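Local coordinates for putative 6-pyruvoyl tetrahydrobiopterin synthase (Caenorhabditis elegans, PDB 2G64), which probably converts 7,8-dihydroneopterin triphosphate into 6-pyruvoyl tetrahydropterin with the help of zinc, in the biosynthesis of tetrahydrobiopterin, at residues F15-R20 with H46-K51. The protein carries 1 engineered substitution. Numbering follows the deposited sequence.
Sequences FSAAHR and HNYVWK. With ZN (zinc ion), chain D; NA (sodium ion), chain B.
Phe15 and Tyr48 form one antiparallel hydrogen-bonded pair and Ala17 and His46 the next, each joined by two backbone bonds, with Ser16 and Asn47 as the non-hydrogen-bonded pair between them. On the face shared by Phe15 and Tyr48, the tyrosine CB sits over the phenylalanine ring, 3.6 Å from its centroid, a CH-pi contact. The CG of Phe15 lies between its own backbone N and carbonyl carbon (chi1 62°), which folds the ring across to Tyr48. The two six-membered rings are nearly parallel, planes at 15°, but offset, with little overlap; Phe15 CE1 reaches Tyr48 CD2 at 3.4 Å. Met108 of helix 101-115 packs against Phe15 on this side, and Leu87 of helix 87-90 against Tyr48. Strands 6-19 and 44-57 are antiparallel neighbours in the sheet of the tunnelling (T-fold) architecture of the PTPS family, and the end of 6-19 and the start of 44-57 carry the zinc site. His19 NE2 and His46 NE2 each bind zinc at 2.1 Å, His44 and a water completing the set. The two imidazoles meet rim to rim, planes at 61°, while Tyr48 OH stands over the centre of the His19 ring, 3.5 Å above its plane. Second-shell bonds hold both ligands by their ND1 atoms: His19 to Ser99 OG, His46 to Asn47 OD1 of a neighbouring subunit. On the other face, Ser16 OG, in one of two conformers, lies 2.8 Å from Asn47 OD1, while Asn47 ND2 bonds to Glu129 O of that neighbouring subunit. The backbone Asn47 O is a sodium ligand at a long 3.0 Å.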
ATOM      1  N   PHE A  15      -8.003   2.366 -14.298  1.00 13.07           N
ATOM      2  CA  PHE A  15      -7.858   2.625 -15.738  1.00 13.61           C
ATOM      3  C   PHE A  15      -6.770   3.670 -15.988  1.00 15.74           C
ATOM      4  O   PHE A  15      -6.515   4.529 -15.155  1.00 17.46           O
ATOM      5  CB  PHE A  15      -9.197   3.012 -16.396  1.00 12.88           C
ATOM      6  CG  PHE A  15      -9.823   4.303 -15.863  1.00 15.61           C
ATOM      7  CD1 PHE A  15      -9.633   5.512 -16.529  1.00 17.20           C
ATOM      8  CD2 PHE A  15     -10.640   4.288 -14.721  1.00 14.56           C
ATOM      9  CE1 PHE A  15     -10.211   6.699 -16.051  1.00 16.26           C
ATOM     10  CE2 PHE A  15     -11.225   5.460 -14.224  1.00 16.92           C
ATOM     11  CZ  PHE A  15     -11.017   6.676 -14.897  1.00 15.30           C
ATOM     12  N   SER A  16      -6.109   3.569 -17.130  1.00 13.00           N
ATOM     13  CA  SER A  16      -5.062   4.519 -17.456  0.50 12.21           C
ATOM     14  C   SER A  16      -5.590   5.457 -18.538  1.00 14.14           C
ATOM     15  O   SER A  16      -6.198   5.020 -19.516  1.00 19.88           O
ATOM     16  CB  SER A  16      -3.793   3.776 -17.885  0.50 16.00           C
ATOM     17  OG  SER A  16      -3.260   3.028 -16.800  0.50 15.60           O
ATOM     18  N   ALA A  17      -5.426   6.762 -18.332  1.00 14.35           N
ATOM     19  CA  ALA A  17      -5.959   7.692 -19.320  1.00 13.10           C
ATOM     20  C   ALA A  17      -5.138   8.967 -19.361  1.00 13.55           C
ATOM     21  O   ALA A  17      -4.505   9.359 -18.367  1.00 13.15           O
ATOM     22  CB  ALA A  17      -7.443   8.018 -19.041  1.00 13.94           C
ATOM     23  N   ALA A  18      -5.168   9.618 -20.519  1.00 12.28           N
ATOM     24  CA  ALA A  18      -4.611  10.951 -20.663  1.00 12.58           C
ATOM     25  C   ALA A  18      -5.722  11.989 -20.502  1.00 14.23           C
ATOM     26  O   ALA A  18      -6.889  11.729 -20.814  1.00 15.39           O
ATOM     27  CB  ALA A  18      -3.956  11.094 -22.070  1.00 13.48           C
ATOM     28  N   HIS A  19      -5.351  13.179 -20.069  1.00 13.58           N
ATOM     29  CA  HIS A  19      -6.269  14.315 -20.148  1.00 12.00           C
ATOM     30  C   HIS A  19      -5.529  15.641 -20.103  1.00 16.95           C
ATOM     31  O   HIS A  19      -4.308  15.683 -19.883  1.00 14.84           O
ATOM     32  CB  HIS A  19      -7.374  14.203 -19.062  1.00 14.66           C
ATOM     33  CG  HIS A  19      -6.959  14.653 -17.691  1.00 12.95           C
ATOM     34  ND1 HIS A  19      -7.827  15.309 -16.839  1.00 10.68           N
ATOM     35  CD2 HIS A  19      -5.802  14.499 -16.997  1.00 14.00           C
ATOM     36  CE1 HIS A  19      -7.219  15.571 -15.694  1.00 16.11           C
ATOM     37  NE2 HIS A  19      -5.992  15.073 -15.758  1.00 16.81           N
ATOM     38  N   ARG A  20      -6.267  16.712 -20.373  1.00 13.43           N
ATOM     39  CA  ARG A  20      -5.777  18.070 -20.164  1.00 12.66           C
ATOM     40  C   ARG A  20      -6.944  18.864 -19.580  1.00 20.40           C
ATOM     41  O   ARG A  20      -8.078  18.771 -20.077  1.00 16.30           O
ATOM     42  CB  ARG A  20      -5.341  18.666 -21.504  1.00 14.45           C
ATOM     43  CG  ARG A  20      -5.019  20.158 -21.397  1.00 14.44           C
ATOM     44  CD  ARG A  20      -4.911  20.789 -22.783  1.00 18.59           C
ATOM     45  NE  ARG A  20      -4.354  22.131 -22.661  1.00 21.02           N
ATOM     46  CZ  ARG A  20      -4.630  23.144 -23.477  1.00 23.59           C
ATOM     47  NH1 ARG A  20      -5.505  22.998 -24.469  1.00 21.68           N
ATOM     48  NH2 ARG A  20      -4.036  24.317 -23.279  1.00 18.46           N
ATOM     49  N   HIS A  46      -2.897   9.774 -15.839  1.00 13.22           N
ATOM     50  CA  HIS A  46      -2.996   9.188 -14.502  1.00 17.18           C
ATOM     51  C   HIS A  46      -3.345   7.727 -14.650  1.00 14.52           C
ATOM     52  O   HIS A  46      -3.999   7.340 -15.623  1.00 13.67           O
ATOM     53  CB  HIS A  46      -4.089   9.871 -13.646  1.00 14.46           C
ATOM     54  CG  HIS A  46      -3.874  11.336 -13.431  1.00 12.58           C
ATOM     55  ND1 HIS A  46      -2.866  11.828 -12.635  1.00 14.91           N
ATOM     56  CD2 HIS A  46      -4.521  12.416 -13.932  1.00 11.04           C
ATOM     57  CE1 HIS A  46      -2.903  13.151 -12.648  1.00 16.38           C
ATOM     58  NE2 HIS A  46      -3.899  13.531 -13.426  1.00 13.87           N
ATOM     59  N   ASN A  47      -2.923   6.904 -13.683  1.00 13.00           N
ATOM     60  CA  ASN A  47      -3.642   5.659 -13.407  1.00 12.25           C
ATOM     61  C   ASN A  47      -4.731   6.003 -12.408  1.00 14.40           C
ATOM     62  O   ASN A  47      -4.437   6.386 -11.285  1.00 17.40           O
ATOM     63  CB  ASN A  47      -2.709   4.631 -12.779  1.00 15.02           C
ATOM     64  CG  ASN A  47      -1.476   4.393 -13.615  1.00 18.42           C
ATOM     65  OD1 ASN A  47      -1.563   4.118 -14.814  1.00 14.84           O
ATOM     66  ND2 ASN A  47      -0.316   4.482 -12.976  1.00 13.70           N
ATOM     67  N   TYR A  48      -5.984   5.936 -12.843  1.00 12.24           N
ATOM     68  CA  TYR A  48      -7.072   6.315 -11.964  1.00 11.64           C
ATOM     69  C   TYR A  48      -7.514   5.043 -11.235  1.00 16.52           C
ATOM     70  O   TYR A  48      -7.743   4.023 -11.874  1.00 19.55           O
ATOM     71  CB  TYR A  48      -8.238   6.840 -12.805  1.00 11.59           C
ATOM     72  CG  TYR A  48      -8.052   8.204 -13.419  1.00 15.95           C
ATOM     73  CD1 TYR A  48      -8.429   9.356 -12.725  1.00 16.02           C
ATOM     74  CD2 TYR A  48      -7.556   8.346 -14.725  1.00 11.77           C
ATOM     75  CE1 TYR A  48      -8.294  10.635 -13.298  1.00 15.16           C
ATOM     76  CE2 TYR A  48      -7.434   9.608 -15.308  1.00 13.75           C
ATOM     77  CZ  TYR A  48      -7.787  10.742 -14.592  1.00 13.43           C
ATOM     78  OH  TYR A  48      -7.657  11.966 -15.178  1.00 14.64           O
ATOM     79  N   VAL A  49      -7.623   5.098  -9.912  1.00 12.17           N
ATOM     80  CA  VAL A  49      -8.256   3.989  -9.197  1.00 11.42           C
ATOM     81  C   VAL A  49      -9.771   4.276  -9.113  1.00 13.45           C
ATOM     82  O   VAL A  49     -10.180   5.371  -8.713  1.00 15.39           O
ATOM     83  CB  VAL A  49      -7.675   3.827  -7.779  1.00 14.71           C
ATOM     84  CG1 VAL A  49      -8.373   2.691  -7.055  1.00 15.69           C
ATOM     85  CG2 VAL A  49      -6.155   3.529  -7.849  1.00 13.20           C
ATOM     86  N   TRP A  50     -10.581   3.300  -9.482  1.00 11.43           N
ATOM     87  CA  TRP A  50     -12.035   3.466  -9.416  1.00 13.78           C
ATOM     88  C   TRP A  50     -12.594   2.510  -8.356  1.00 16.45           C
ATOM     89  O   TRP A  50     -12.418   1.303  -8.469  1.00 14.05           O
ATOM     90  CB  TRP A  50     -12.644   3.079 -10.764  1.00 14.51           C
ATOM     91  CG  TRP A  50     -14.114   3.354 -10.883  1.00 14.03           C
ATOM     92  CD1 TRP A  50     -14.829   4.324 -10.231  1.00 13.51           C
ATOM     93  CD2 TRP A  50     -15.046   2.666 -11.734  1.00 14.49           C
ATOM     94  NE1 TRP A  50     -16.171   4.278 -10.634  1.00 12.31           N
ATOM     95  CE2 TRP A  50     -16.319   3.282 -11.561  1.00 12.19           C
ATOM     96  CE3 TRP A  50     -14.925   1.607 -12.651  1.00 14.74           C
ATOM     97  CZ2 TRP A  50     -17.473   2.855 -12.261  1.00 11.66           C
ATOM     98  CZ3 TRP A  50     -16.094   1.160 -13.334  1.00 14.90           C
ATOM     99  CH2 TRP A  50     -17.338   1.802 -13.138  1.00 13.53           C
ATOM    100  N   LYS A  51     -13.264   3.021  -7.327  1.00 11.18           N
ATOM    101  CA  LYS A  51     -13.909   2.074  -6.400  1.00 13.22           C
ATOM    102  C   LYS A  51     -15.416   2.255  -6.481  1.00 15.68           C
ATOM    103  O   LYS A  51     -15.903   3.369  -6.444  1.00 14.46           O
ATOM    104  CB  LYS A  51     -13.448   2.307  -4.960  1.00 14.22           C
ATOM    105  CG  LYS A  51     -11.932   2.457  -4.794  1.00 15.02           C
ATOM    106  CD  LYS A  51     -11.583   2.542  -3.321  1.00 23.25           C
ATOM    107  CE  LYS A  51     -10.065   2.627  -3.123  1.00 26.77           C
ATOM    108  NZ  LYS A  51      -9.733   2.795  -1.664  1.00 24.11           N
TER
HETATM  109 ZN    ZN D2001      -4.553  15.359 -14.216  0.80 19.71          ZN
HETATM  110 NA    NA B1001      -4.195   6.706  -8.326  1.00 29.42          NA
HETATM  111  O   HOH W   1      -4.256   5.686  -5.879  1.00 22.09           O
HETATM  112  O   HOH W   2      -1.729   6.043  -9.417  1.00 35.15           O
HETATM  113  O   HOH W   3      -5.157  16.648 -13.071  1.00 26.05           O